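Local coordinates for acyl carrier protein (Thermotoga maritima MSB8, PDB 6LVU) that probably carries the growing acyl chain through fatty acid biosynthesis, as a small helical acyl carrier protein of the cytoplasm, at residues A[24-29]-A[34-39]; A[9-14]-A[71-76]. One frame throughout, in Å; residues are numbered along the deposited sequence.

Contact 1 of 2, residues A[24-29]-A[34-39]; sequences SQVTEE and DDLGAD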
loop_
_atom_site.group_PDB
_atom_site.type_symbol
_atom_site.label_atom_id
_atom_site.label_comp_id
_atom_site.label_asym_id
_atom_site.label_seq_id
_atom_site.Cartn_x
_atom_site.Cartn_y
_atom_site.Cartn_z
ATOM N N SER A 24 -3.029 -14.080 0.354
ATOM C CA SER A 24 -4.448 -14.325 0.559
ATOM C C SER A 24 -5.058 -13.368 1.584
ATOM O O SER A 24 -6.278 -13.178 1.585
ATOM C CB SER A 24 -4.650 -15.776 0.973
ATOM O OG SER A 24 -3.780 -16.105 2.034
ATOM N N GLN A 25 -4.246 -12.767 2.457
ATOM C CA GLN A 25 -4.722 -11.808 3.452
ATOM C C GLN A 25 -4.784 -10.371 2.936
ATOM O O GLN A 25 -5.342 -9.502 3.623
ATOM C CB GLN A 25 -3.827 -11.838 4.712
ATOM C CG GLN A 25 -3.416 -13.240 5.178
ATOM C CD GLN A 25 -2.344 -13.216 6.274
ATOM O OE1 GLN A 25 -1.280 -13.829 6.140
ATOM N NE2 GLN A 25 -2.630 -12.497 7.370
ATOM N N VAL A 26 -4.199 -10.074 1.781
ATOM C CA VAL A 26 -4.087 -8.699 1.305
ATOM C C VAL A 26 -5.249 -8.449 0.351
ATOM O O VAL A 26 -5.205 -8.812 -0.823
ATOM C CB VAL A 26 -2.731 -8.433 0.651
ATOM C CG1 VAL A 26 -2.634 -6.974 0.186
ATOM C CG2 VAL A 26 -1.619 -8.773 1.625
ATOM N N THR A 27 -6.295 -7.811 0.858
ATOM C CA THR A 27 -7.465 -7.449 0.078
ATOM C C THR A 27 -7.611 -5.936 0.077
ATOM O O THR A 27 -6.952 -5.226 0.846
ATOM C CB THR A 27 -8.725 -8.092 0.653
ATOM O OG1 THR A 27 -8.953 -7.562 1.962
ATOM C CG2 THR A 27 -8.555 -9.615 0.745
ATOM N N GLU A 28 -8.486 -5.441 -0.807
ATOM C CA GLU A 28 -8.757 -4.007 -0.849
ATOM C C GLU A 28 -9.193 -3.456 0.506
ATOM O O GLU A 28 -8.871 -2.312 0.837
ATOM C CB GLU A 28 -9.842 -3.691 -1.881
ATOM C CG GLU A 28 -9.451 -3.888 -3.344
ATOM C CD GLU A 28 -9.113 -2.581 -4.038
ATOM O OE1 GLU A 28 -9.562 -1.521 -3.538
ATOM O OE2 GLU A 28 -8.453 -2.625 -5.113
ATOM N N GLU A 29 -9.900 -4.254 1.307
ATOM C CA GLU A 29 -10.492 -3.800 2.567
ATOM C C GLU A 29 -9.574 -3.954 3.767
ATOM O O GLU A 29 -9.948 -3.522 4.860
ATOM C CB GLU A 29 -11.793 -4.559 2.876
ATOM C CG GLU A 29 -13.001 -4.199 2.018
ATOM C CD GLU A 29 -12.844 -4.605 0.572
ATOM O OE1 GLU A 29 -12.386 -5.750 0.307
ATOM O OE2 GLU A 29 -13.184 -3.770 -0.298
ATOM N N ASP A 34 -4.423 -2.920 11.564
ATOM C CA ASP A 34 -5.323 -3.777 12.326
ATOM C C ASP A 34 -5.362 -5.197 11.777
ATOM O O ASP A 34 -5.417 -6.159 12.549
ATOM C CB ASP A 34 -6.720 -3.170 12.333
ATOM C CG ASP A 34 -7.021 -2.416 13.613
ATOM O OD1 ASP A 34 -8.218 -2.315 13.981
ATOM O OD2 ASP A 34 -6.058 -1.926 14.250
ATOM N N ASP A 35 -5.348 -5.354 10.453
ATOM C CA ASP A 35 -5.516 -6.663 9.840
ATOM C C ASP A 35 -4.190 -7.312 9.480
ATOM O O ASP A 35 -3.977 -8.484 9.788
ATOM C CB ASP A 35 -6.407 -6.558 8.592
ATOM C CG ASP A 35 -7.826 -6.114 8.932
ATOM O OD1 ASP A 35 -8.346 -6.553 9.983
ATOM O OD2 ASP A 35 -8.437 -5.349 8.142
ATOM N N LEU A 36 -3.283 -6.567 8.857
ATOM C CA LEU A 36 -2.051 -7.121 8.318
ATOM C C LEU A 36 -0.865 -6.997 9.272
ATOM O O LEU A 36 0.250 -7.363 8.898
ATOM C CB LEU A 36 -1.720 -6.458 6.975
ATOM C CG LEU A 36 -2.720 -6.638 5.840
ATOM C CD1 LEU A 36 -2.222 -5.897 4.609
ATOM C CD2 LEU A 36 -2.901 -8.111 5.528
ATOM N N GLY A 37 -1.061 -6.468 10.472
ATOM C CA GLY A 37 -0.005 -6.521 11.468
ATOM C C GLY A 37 1.114 -5.519 11.304
ATOM O O GLY A 37 2.154 -5.661 11.961
ATOM N N ALA A 38 0.957 -4.525 10.438
ATOM C CA ALA A 38 1.999 -3.525 10.330
ATOM C C ALA A 38 1.971 -2.605 11.554
ATOM O O ALA A 38 1.045 -2.638 12.366
ATOM C CB ALA A 38 1.824 -2.715 9.050
ATOM N N ASP A 39 2.984 -1.748 11.665
ATOM C CA ASP A 39 3.040 -0.740 12.713
ATOM C C ASP A 39 3.003 0.633 12.049
ATOM O O ASP A 39 3.048 0.756 10.820
ATOM C CB ASP A 39 4.294 -0.893 13.598
ATOM C CG ASP A 39 5.579 -0.991 12.792
ATOM O OD1 ASP A 39 5.890 -0.028 12.054
ATOM O OD2 ASP A 39 6.306 -2.004 12.922
#
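Leu36 reaches across to Gln25 and Val26 with the two methyls at its end. The apolar contacts come first. CD2 of Leu36 lies 3.9 Å from CB of Gln25, while CD1 and CD2 of Leu36 both sit 4.2 Å from CG2 of Val26. The side chain of Leu36 lies roughly perpendicular to that of Val26. In Leu36, CG stands opposite the carbonyl carbon (chi1 -62°) and the chain then runs extended (chi2 179°), which carries the methyls over to the other segment. Ile15 of helix 4-19 and Val69 of helix 69-79 also touch both Val26 and Leu36.

Polar groups meet the contact without bonding across it. CD2 of Leu36 lies 3.4 Å from the backbone O of Gln25, a van der Waals approach. On the exposed side, OD2 of Asp35 stays 4.0 Å from O of Glu29. That carboxylate oxygen instead accepts a hydrogen bond from N of Lys31, and OE1 of Gln25 is hydrogen-bonded to N of Asp22.

The contact folds the long loop between helices 4-19 and 42-54 back on itself, with Leu36 buried against both end helices. A long loop of this kind is characteristic of the acyl carrier protein fold.

Contact 2 of 2, residues A[9-14]-A[71-76]; sequences SKVKSI and DIVSYI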
loop_
_atom_site.group_PDB
_atom_site.type_symbol
_atom_site.label_atom_id
_atom_site.label_comp_id
_atom_site.label_asym_id
_atom_site.label_seq_id
_atom_site.Cartn_x
_atom_site.Cartn_y
_atom_site.Cartn_z
ATOM N N SER A 9 -2.336 -5.616 -7.891
ATOM C CA SER A 9 -1.494 -6.814 -7.885
ATOM C C SER A 9 -0.086 -6.501 -7.399
ATOM O O SER A 9 0.488 -7.250 -6.601
ATOM C CB SER A 9 -1.440 -7.437 -9.274
ATOM O OG SER A 9 -0.525 -8.522 -9.261
ATOM N N LYS A 10 0.507 -5.417 -7.905
ATOM C CA LYS A 10 1.864 -5.048 -7.498
ATOM C C LYS A 10 1.902 -4.543 -6.061
ATOM O O LYS A 10 2.881 -4.780 -5.335
ATOM C CB LYS A 10 2.432 -3.997 -8.451
ATOM C CG LYS A 10 2.670 -4.508 -9.898
ATOM C CD LYS A 10 3.208 -3.344 -10.757
ATOM C CE LYS A 10 3.938 -3.798 -12.001
ATOM N NZ LYS A 10 3.063 -3.763 -13.198
ATOM N N VAL A 11 0.877 -3.797 -5.647
ATOM C CA VAL A 11 0.820 -3.360 -4.256
ATOM C C VAL A 11 0.761 -4.571 -3.346
ATOM O O VAL A 11 1.382 -4.605 -2.277
ATOM C CB VAL A 11 -0.386 -2.426 -4.037
ATOM C CG1 VAL A 11 -0.754 -2.398 -2.561
ATOM C CG2 VAL A 11 -0.077 -1.002 -4.561
ATOM N N LYS A 12 0.037 -5.598 -3.776
ATOM C CA LYS A 12 -0.184 -6.754 -2.926
ATOM C C LYS A 12 1.092 -7.571 -2.779
ATOM O O LYS A 12 1.419 -8.029 -1.678
ATOM C CB LYS A 12 -1.328 -7.587 -3.508
ATOM C CG LYS A 12 -1.414 -9.004 -2.992
ATOM C CD LYS A 12 -2.651 -9.694 -3.551
ATOM C CE LYS A 12 -2.520 -9.888 -5.056
ATOM N NZ LYS A 12 -3.751 -10.452 -5.672
ATOM N N SER A 13 1.861 -7.702 -3.862
ATOM C CA SER A 13 3.118 -8.431 -3.796
ATOM C C SER A 13 4.111 -7.716 -2.889
ATOM O O SER A 13 4.756 -8.339 -2.037
ATOM C CB SER A 13 3.688 -8.592 -5.209
ATOM O OG SER A 13 2.879 -9.489 -5.966
ATOM N N ILE A 14 4.253 -6.404 -3.063
ATOM C CA ILE A 14 5.188 -5.653 -2.236
ATOM C C ILE A 14 4.810 -5.777 -0.765
ATOM O O ILE A 14 5.675 -5.988 0.088
ATOM C CB ILE A 14 5.236 -4.183 -2.691
ATOM C CG1 ILE A 14 5.850 -4.089 -4.096
ATOM C CG2 ILE A 14 5.989 -3.338 -1.710
ATOM C CD1 ILE A 14 5.652 -2.727 -4.756
ATOM N N ASP A 71 -6.823 2.098 -0.077
ATOM C CA ASP A 71 -6.419 3.504 -0.031
ATOM C C ASP A 71 -5.137 3.728 -0.812
ATOM O O ASP A 71 -5.006 4.719 -1.544
ATOM C CB ASP A 71 -6.207 3.947 1.416
ATOM C CG ASP A 71 -7.499 4.213 2.142
ATOM O OD1 ASP A 71 -8.526 4.397 1.460
ATOM O OD2 ASP A 71 -7.482 4.248 3.398
ATOM N N ILE A 72 -4.150 2.843 -0.618
ATOM C CA ILE A 72 -2.885 2.921 -1.341
ATOM C C ILE A 72 -3.122 2.817 -2.838
ATOM O O ILE A 72 -2.636 3.631 -3.624
ATOM C CB ILE A 72 -1.919 1.820 -0.866
ATOM C CG1 ILE A 72 -1.433 2.099 0.539
ATOM C CG2 ILE A 72 -0.757 1.659 -1.833
ATOM C CD1 ILE A 72 -1.116 0.844 1.298
ATOM N N VAL A 73 -3.872 1.791 -3.249
ATOM C CA VAL A 73 -4.143 1.616 -4.675
ATOM C C VAL A 73 -4.794 2.867 -5.241
ATOM O O VAL A 73 -4.340 3.420 -6.260
ATOM C CB VAL A 73 -5.019 0.374 -4.903
ATOM C CG1 VAL A 73 -5.252 0.181 -6.377
ATOM C CG2 VAL A 73 -4.381 -0.845 -4.294
ATOM N N SER A 74 -5.835 3.383 -4.566
ATOM C CA SER A 74 -6.540 4.547 -5.097
ATOM C C SER A 74 -5.637 5.769 -5.145
ATOM O O SER A 74 -5.686 6.547 -6.101
ATOM C CB SER A 74 -7.791 4.853 -4.280
ATOM O OG SER A 74 -8.832 3.953 -4.634
ATOM N N TYR A 75 -4.797 5.954 -4.132
ATOM C CA TYR A 75 -3.872 7.071 -4.196
ATOM C C TYR A 75 -2.917 6.917 -5.378
ATOM O O TYR A 75 -2.673 7.878 -6.114
ATOM C CB TYR A 75 -3.125 7.207 -2.873
ATOM C CG TYR A 75 -2.435 8.533 -2.710
ATOM C CD1 TYR A 75 -3.027 9.564 -1.990
ATOM C CD2 TYR A 75 -1.188 8.767 -3.287
ATOM C CE1 TYR A 75 -2.393 10.793 -1.846
ATOM C CE2 TYR A 75 -0.549 9.994 -3.148
ATOM C CZ TYR A 75 -1.152 10.998 -2.427
ATOM O OH TYR A 75 -0.502 12.210 -2.294
ATOM N N ILE A 76 -2.400 5.703 -5.604
ATOM C CA ILE A 76 -1.536 5.475 -6.759
ATOM C C ILE A 76 -2.301 5.696 -8.054
ATOM O O ILE A 76 -1.799 6.344 -8.986
ATOM C CB ILE A 76 -0.919 4.064 -6.709
ATOM C CG1 ILE A 76 -0.015 3.924 -5.490
ATOM C CG2 ILE A 76 -0.078 3.830 -7.922
ATOM C CD1 ILE A 76 0.419 2.514 -5.231
#
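Val11 points at helix 69-79 and meets three of its residues, Ile72, Val73 and Ile76. The tight part lies at the two methyls of Val11. CG2 of Val11 approaches CD1 of Ile76 to 3.6 Å, and the side chains of Val11 and Ile76 lie alongside one another, pointing opposite ways. The same CG2 of Val11 is 3.9 Å from CG2 of Ile72, and CG1 of Val11 is 4.1 Å from that Ile72 methyl. In Val11, CG1 is turned away from the backbone N (chi1 159°) and CG2 lies beside it, which spreads both methyls toward the partner helix. All four touching residues are buried, and no hydrogen bond crosses between the segments.

The contact is looser at Val73, whose CG2 comes no nearer than 4.3 Å to CB of Val11. The axes of the short segments 9-14 and 71-76 come no closer than 10.2 Å. More open to solvent are Lys10, in a salt bridge with Glu6, and Ser74, hydrogen-bonded through its OG to Arg4.

The short helical segments run at 133° to each other, closer to antiparallel than to parallel. Helix 42-54 adjoins this core through Phe54, which touches Ile76, and Phe50, which touches Ile14. Ile7 and Phe8 of helix 4-19 extend the packing around Val73.

How the contacts relate
Along the chain, both segments of contact 1 fall between the two segments of contact 2. Their centres lie about 12 Å apart, and they meet where O of Val26 packs 3.8 Å from CD of Lys12. Contact 2 joins helices 4-19 and 69-79, its centre about 5 Å from the chain centre. Contact 1 is further out, at about 10 Å, and lays the loop against those same two helices. Neither contact is part of the zinc site at Asp45 and Asp49, although a bound zinc lies about 9 Å from the side chain of Val26 and about 10 Å from that of Val11. Segment 34-39 ends just before Ser40, the predicted phosphopantetheine attachment residue, unmodified here.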